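Local coordinates for protein-glutamine gamma-glutamyltransferase 2 (Pagrus major, PDB 1G0D), which catalyses the calcium-dependent cross-linking of proteins by joining peptide-bound glutamine to lysine side chains or other primary amines, at residues R229-G234 with A276-T281; D182-I187 with L283-I288. One frame throughout, in Å; residues are numbered along the deposited sequence.

Interaction 1 of 2, residues R229-G234 with A276-T281; sequences RGVLTG and AAVACT
V278, standing out from one side of the helix, divides its two methyl groups between V231 and L232 of the facing chain. The fork follows from its first torsion, which sets CG1 anti to the backbone N (chi1 170°) and leaves CG2 anti to the carbonyl carbon. CG1 meets V231 methyl to methyl, with V278 CG1 4.3 Å from V231 CG1. The other branch reaches towards the leucine, where V278 CG2 is 4.1 Å from L232 CD1, and here the two side chains cross at a slant instead of running alongside one another. L232 uses one terminal methyl for this contact, its CG carried beside the backbone N (chi1 -77°).

Although V231 and L232 are consecutive, both side chains set out toward the helix, because V231, with psi -36°, is not yet extended and the strand begins only at L232. The backbones stay well apart: the nearest pair of CA atoms, those of V231 and V278, is separated by 8.8 Å. No hydrogen bond crosses the gap, so the contact is a small, buried van der Waals junction of three aliphatic residues.

It lies in the papain-like catalytic core, on the helix that carries the active-site C272 at its N-terminal end; the side chains of C272 and L232 are about 10 Å apart. I255 of helix 253-261 touches all three residues and extends the apolar cluster, while L232 also packs on V274 and F275 of helix 272-286. The backbone of 231-233 is in turn bonded to M222 and V223 at the end of helix 212-223, to V267, and to G270 of strand 269-270, which places strand 232-234 between that helix end and the chain running into the catalytic cysteine.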
loop_
_atom_site.group_PDB
_atom_site.type_symbol
_atom_site.label_atom_id
_atom_site.label_comp_id
_atom_site.label_asym_id
_atom_site.label_seq_id
_atom_site.Cartn_x
_atom_site.Cartn_y
_atom_site.Cartn_z
ATOM N N ARG A 229 -12.559 -13.433 -7.586
ATOM C CA ARG A 229 -12.387 -13.577 -6.152
ATOM C C ARG A 229 -11.421 -12.595 -5.556
ATOM O O ARG A 229 -11.114 -12.686 -4.390
ATOM C CB ARG A 229 -11.938 -14.973 -5.814
ATOM C CG ARG A 229 -13.014 -16.012 -6.021
ATOM C CD ARG A 229 -12.564 -17.400 -5.557
ATOM N NE ARG A 229 -13.236 -18.449 -6.317
ATOM C CZ ARG A 229 -13.749 -19.554 -5.786
ATOM N NH1 ARG A 229 -13.665 -19.758 -4.484
ATOM N NH2 ARG A 229 -14.351 -20.458 -6.553
ATOM N N GLY A 230 -10.971 -11.635 -6.344
ATOM C CA GLY A 230 -10.003 -10.664 -5.861
ATOM C C GLY A 230 -10.517 -10.012 -4.622
ATOM O O GLY A 230 -11.669 -10.209 -4.275
ATOM N N VAL A 231 -9.697 -9.221 -3.948
ATOM C CA VAL A 231 -10.182 -8.601 -2.731
ATOM C C VAL A 231 -10.930 -7.310 -2.971
ATOM O O VAL A 231 -11.907 -7.019 -2.264
ATOM C CB VAL A 231 -9.028 -8.338 -1.759
ATOM C CG1 VAL A 231 -9.488 -7.460 -0.503
ATOM C CG2 VAL A 231 -8.496 -9.654 -1.358
ATOM N N LEU A 232 -10.479 -6.532 -3.953
ATOM C CA LEU A 232 -11.115 -5.257 -4.251
ATOM C C LEU A 232 -11.438 -5.089 -5.718
ATOM O O LEU A 232 -10.784 -5.647 -6.598
ATOM C CB LEU A 232 -10.198 -4.109 -3.864
ATOM C CG LEU A 232 -10.053 -3.712 -2.400
ATOM C CD1 LEU A 232 -8.727 -2.992 -2.210
ATOM C CD2 LEU A 232 -11.233 -2.831 -1.990
ATOM N N THR A 233 -12.449 -4.271 -5.966
ATOM C CA THR A 233 -12.871 -3.945 -7.305
ATOM C C THR A 233 -12.318 -2.533 -7.537
ATOM O O THR A 233 -12.465 -1.651 -6.682
ATOM C CB THR A 233 -14.424 -3.956 -7.377
ATOM O OG1 THR A 233 -14.883 -5.312 -7.405
ATOM C CG2 THR A 233 -14.920 -3.260 -8.611
ATOM N N GLY A 234 -11.659 -2.306 -8.667
ATOM C CA GLY A 234 -11.144 -0.973 -8.907
ATOM C C GLY A 234 -12.140 -0.099 -9.648
ATOM O O GLY A 234 -12.843 -0.569 -10.542
ATOM N N ALA A 276 -2.353 -1.149 -2.391
ATOM C CA ALA A 276 -1.039 -1.258 -1.782
ATOM C C ALA A 276 -1.162 -1.434 -0.262
ATOM O O ALA A 276 -0.558 -2.360 0.296
ATOM C CB ALA A 276 -0.222 -0.044 -2.120
ATOM N N ALA A 277 -1.944 -0.573 0.401
ATOM C CA ALA A 277 -2.164 -0.665 1.843
ATOM C C ALA A 277 -2.724 -2.017 2.205
ATOM O O ALA A 277 -2.249 -2.613 3.134
ATOM C CB ALA A 277 -3.107 0.346 2.279
ATOM N N VAL A 278 -3.733 -2.516 1.490
ATOM C CA VAL A 278 -4.291 -3.845 1.799
ATOM C C VAL A 278 -3.222 -4.927 1.542
ATOM O O VAL A 278 -3.178 -5.941 2.224
ATOM C CB VAL A 278 -5.558 -4.125 0.937
ATOM C CG1 VAL A 278 -6.005 -5.555 1.043
ATOM C CG2 VAL A 278 -6.659 -3.234 1.360
ATOM N N ALA A 279 -2.344 -4.725 0.564
ATOM C CA ALA A 279 -1.276 -5.714 0.280
ATOM C C ALA A 279 -0.332 -5.696 1.457
ATOM O O ALA A 279 0.116 -6.743 1.912
ATOM C CB ALA A 279 -0.474 -5.359 -1.023
ATOM N N CYS A 280 -0.026 -4.492 1.937
ATOM C CA CYS A 280 0.853 -4.339 3.071
ATOM C C CYS A 280 0.326 -5.041 4.294
ATOM O O CYS A 280 1.082 -5.707 4.957
ATOM C CB CYS A 280 1.026 -2.882 3.416
ATOM S SG CYS A 280 2.339 -2.557 4.576
ATOM N N THR A 281 -0.957 -4.893 4.600
ATOM C CA THR A 281 -1.562 -5.518 5.790
ATOM C C THR A 281 -1.421 -7.024 5.792
ATOM O O THR A 281 -1.139 -7.638 6.812
ATOM C CB THR A 281 -3.069 -5.232 5.881
ATOM O OG1 THR A 281 -3.292 -3.989 6.551
ATOM C CG2 THR A 281 -3.753 -6.281 6.678
#

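Interaction 2 of 2, residues D182-I187 with L283-I288; sequences DYVMDI and LRCLGI
M185 and C285 mark the closest approach of the two backbones, with their CA atoms 6.3 Å apart. Here the first turn of helix 184-193 comes up against the last turn of helix 272-286, so one helix begins where the other finishes; both belong to the catalytic core, and the contact lies away from the active site. Y183 occupies the N-cap position, and the opening turn is closed by I187 N bonding to Y183 O at 3.1 Å. The other segment ends in a Schellman motif: I288 N reaches back to L283 O at 2.9 Å and G287 N to R284 O, while G287 takes the positive phi (110°) that glycine adopts readily at a helix C terminus.

A single sulfur carries most of the side-chain contact. C285 points toward the opposite helix, and with SG anti to its own backbone N (chi1 -165°) the thiol is extended against the start of M185. The nearest atom there belongs to the main chain: C285 SG is 3.6 Å from M185 CA, with M185 CB only slightly farther at 3.8 Å. The rest of the methionine leads away, bending at chi3 and packing on R31, which also makes a salt bridge with D186. On the valine beside it, V184 CG1 lies 4.3 Å from C285 SG, so the sulfur nestles against two successive residues of the turn. C285 and L286 also touch C188, one turn beyond V184 in helix 184-193, and L286 reaches F189 and L192 of that helix.

With no hydrogen bond between the segments, cohesion rests on dispersion around a buried, polarisable sulfur that can lie close to a helix backbone; the two helix ends meet by van der Waals packing, and no directional bond sets their register.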
loop_
_atom_site.group_PDB
_atom_site.type_symbol
_atom_site.label_atom_id
_atom_site.label_comp_id
_atom_site.label_asym_id
_atom_site.label_seq_id
_atom_site.Cartn_x
_atom_site.Cartn_y
_atom_site.Cartn_z
ATOM N N ASP A 182 -8.412 -8.868 15.233
ATOM C CA ASP A 182 -8.971 -10.203 15.195
ATOM C C ASP A 182 -9.300 -10.773 13.864
ATOM O O ASP A 182 -9.991 -10.135 13.079
ATOM C CB ASP A 182 -10.217 -10.298 16.044
ATOM C CG ASP A 182 -9.916 -10.207 17.487
ATOM O OD1 ASP A 182 -10.833 -10.428 18.297
ATOM O OD2 ASP A 182 -8.757 -9.905 17.804
ATOM N N TYR A 183 -8.811 -11.992 13.654
ATOM C CA TYR A 183 -9.054 -12.792 12.461
ATOM C C TYR A 183 -8.425 -12.368 11.143
ATOM O O TYR A 183 -8.546 -13.057 10.129
ATOM C CB TYR A 183 -10.556 -12.975 12.290
ATOM C CG TYR A 183 -11.232 -13.342 13.585
ATOM C CD1 TYR A 183 -12.252 -12.559 14.105
ATOM C CD2 TYR A 183 -10.807 -14.443 14.323
ATOM C CE1 TYR A 183 -12.828 -12.853 15.326
ATOM C CE2 TYR A 183 -11.373 -14.749 15.546
ATOM C CZ TYR A 183 -12.382 -13.948 16.041
ATOM O OH TYR A 183 -12.939 -14.231 17.264
ATOM N N VAL A 184 -7.718 -11.254 11.146
ATOM C CA VAL A 184 -7.092 -10.814 9.914
ATOM C C VAL A 184 -6.062 -11.855 9.431
ATOM O O VAL A 184 -5.759 -11.934 8.231
ATOM C CB VAL A 184 -6.439 -9.467 10.117
ATOM C CG1 VAL A 184 -5.448 -9.211 9.007
ATOM C CG2 VAL A 184 -7.530 -8.385 10.183
ATOM N N MET A 185 -5.521 -12.656 10.355
ATOM C CA MET A 185 -4.558 -13.659 9.954
ATOM C C MET A 185 -5.301 -14.773 9.224
ATOM O O MET A 185 -4.856 -15.280 8.197
ATOM C CB MET A 185 -3.846 -14.238 11.175
ATOM C CG MET A 185 -2.934 -15.414 10.848
ATOM S SD MET A 185 -2.451 -16.400 12.252
ATOM C CE MET A 185 -4.041 -17.221 12.646
ATOM N N ASP A 186 -6.443 -15.157 9.755
ATOM C CA ASP A 186 -7.216 -16.218 9.146
ATOM C C ASP A 186 -7.680 -15.878 7.741
ATOM O O ASP A 186 -7.733 -16.768 6.870
ATOM C CB ASP A 186 -8.401 -16.506 10.015
ATOM C CG ASP A 186 -8.000 -16.885 11.386
ATOM O OD1 ASP A 186 -8.106 -18.089 11.657
ATOM O OD2 ASP A 186 -7.583 -15.999 12.178
ATOM N N ILE A 187 -8.035 -14.607 7.533
ATOM C CA ILE A 187 -8.477 -14.132 6.222
ATOM C C ILE A 187 -7.287 -14.070 5.256
ATOM O O ILE A 187 -7.440 -14.245 4.047
ATOM C CB ILE A 187 -9.070 -12.714 6.275
ATOM C CG1 ILE A 187 -10.329 -12.671 7.143
ATOM C CG2 ILE A 187 -9.447 -12.300 4.893
ATOM C CD1 ILE A 187 -10.692 -11.298 7.666
ATOM N N LEU A 283 0.768 -8.997 3.806
ATOM C CA LEU A 283 2.125 -9.514 3.768
ATOM C C LEU A 283 2.770 -9.284 5.167
ATOM O O LEU A 283 3.403 -10.180 5.745
ATOM C CB LEU A 283 2.877 -8.839 2.607
ATOM C CG LEU A 283 2.269 -9.166 1.224
ATOM C CD1 LEU A 283 2.724 -8.148 0.221
ATOM C CD2 LEU A 283 2.663 -10.562 0.760
ATOM N N ARG A 284 2.575 -8.103 5.742
ATOM C CA ARG A 284 3.094 -7.866 7.084
ATOM C C ARG A 284 2.523 -8.978 7.981
ATOM O O ARG A 284 3.260 -9.657 8.659
ATOM C CB ARG A 284 2.681 -6.487 7.575
ATOM C CG ARG A 284 3.727 -5.471 7.262
ATOM C CD ARG A 284 3.507 -4.151 7.957
ATOM N NE ARG A 284 4.306 -3.110 7.292
ATOM C CZ ARG A 284 4.413 -1.862 7.731
ATOM N NH1 ARG A 284 3.770 -1.502 8.832
ATOM N NH2 ARG A 284 5.169 -0.969 7.095
ATOM N N CYS A 285 1.214 -9.209 7.943
ATOM C CA CYS A 285 0.609 -10.281 8.750
ATOM C C CYS A 285 1.250 -11.651 8.526
ATOM O O CYS A 285 1.513 -12.353 9.475
ATOM C CB CYS A 285 -0.888 -10.409 8.468
ATOM S SG CYS A 285 -1.798 -11.401 9.698
ATOM N N LEU A 286 1.499 -12.050 7.287
ATOM C CA LEU A 286 2.091 -13.359 7.050
ATOM C C LEU A 286 3.556 -13.371 7.438
ATOM O O LEU A 286 4.173 -14.432 7.512
ATOM C CB LEU A 286 1.929 -13.775 5.584
ATOM C CG LEU A 286 0.468 -13.945 5.157
ATOM C CD1 LEU A 286 0.379 -14.595 3.780
ATOM C CD2 LEU A 286 -0.276 -14.800 6.148
ATOM N N GLY A 287 4.135 -12.198 7.658
ATOM C CA GLY A 287 5.528 -12.177 8.066
ATOM C C GLY A 287 6.548 -11.665 7.073
ATOM O O GLY A 287 7.761 -11.711 7.333
ATOM N N ILE A 288 6.110 -11.164 5.934
ATOM C CA ILE A 288 7.093 -10.675 4.977
ATOM C C ILE A 288 7.244 -9.181 5.179
ATOM O O ILE A 288 6.269 -8.455 5.093
ATOM C CB ILE A 288 6.651 -10.977 3.514
ATOM C CG1 ILE A 288 6.408 -12.488 3.341
ATOM C CG2 ILE A 288 7.709 -10.536 2.544
ATOM C CD1 ILE A 288 6.028 -12.922 1.913
#

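How the interactions relate
From the N terminus, the chain first passes 182-187 at the start of helix 184-193, then runs through several helices to 229-234, and past helix 253-261 into helix 272-286. There interaction 1 closes an inner loop of 41 intervening residues, and interaction 2 closes an outer one of 95 just further along the same helix; the two are nested and do not cross. Helix 272-286 is therefore the common partner, tied in its middle to strand 232-234 and the residue just before it, and at its C-terminal end to helix 184-193. The contacts lie 13 Å apart between centres and meet directly where T281 CG2 packs 4.1 Å from V184 CG1.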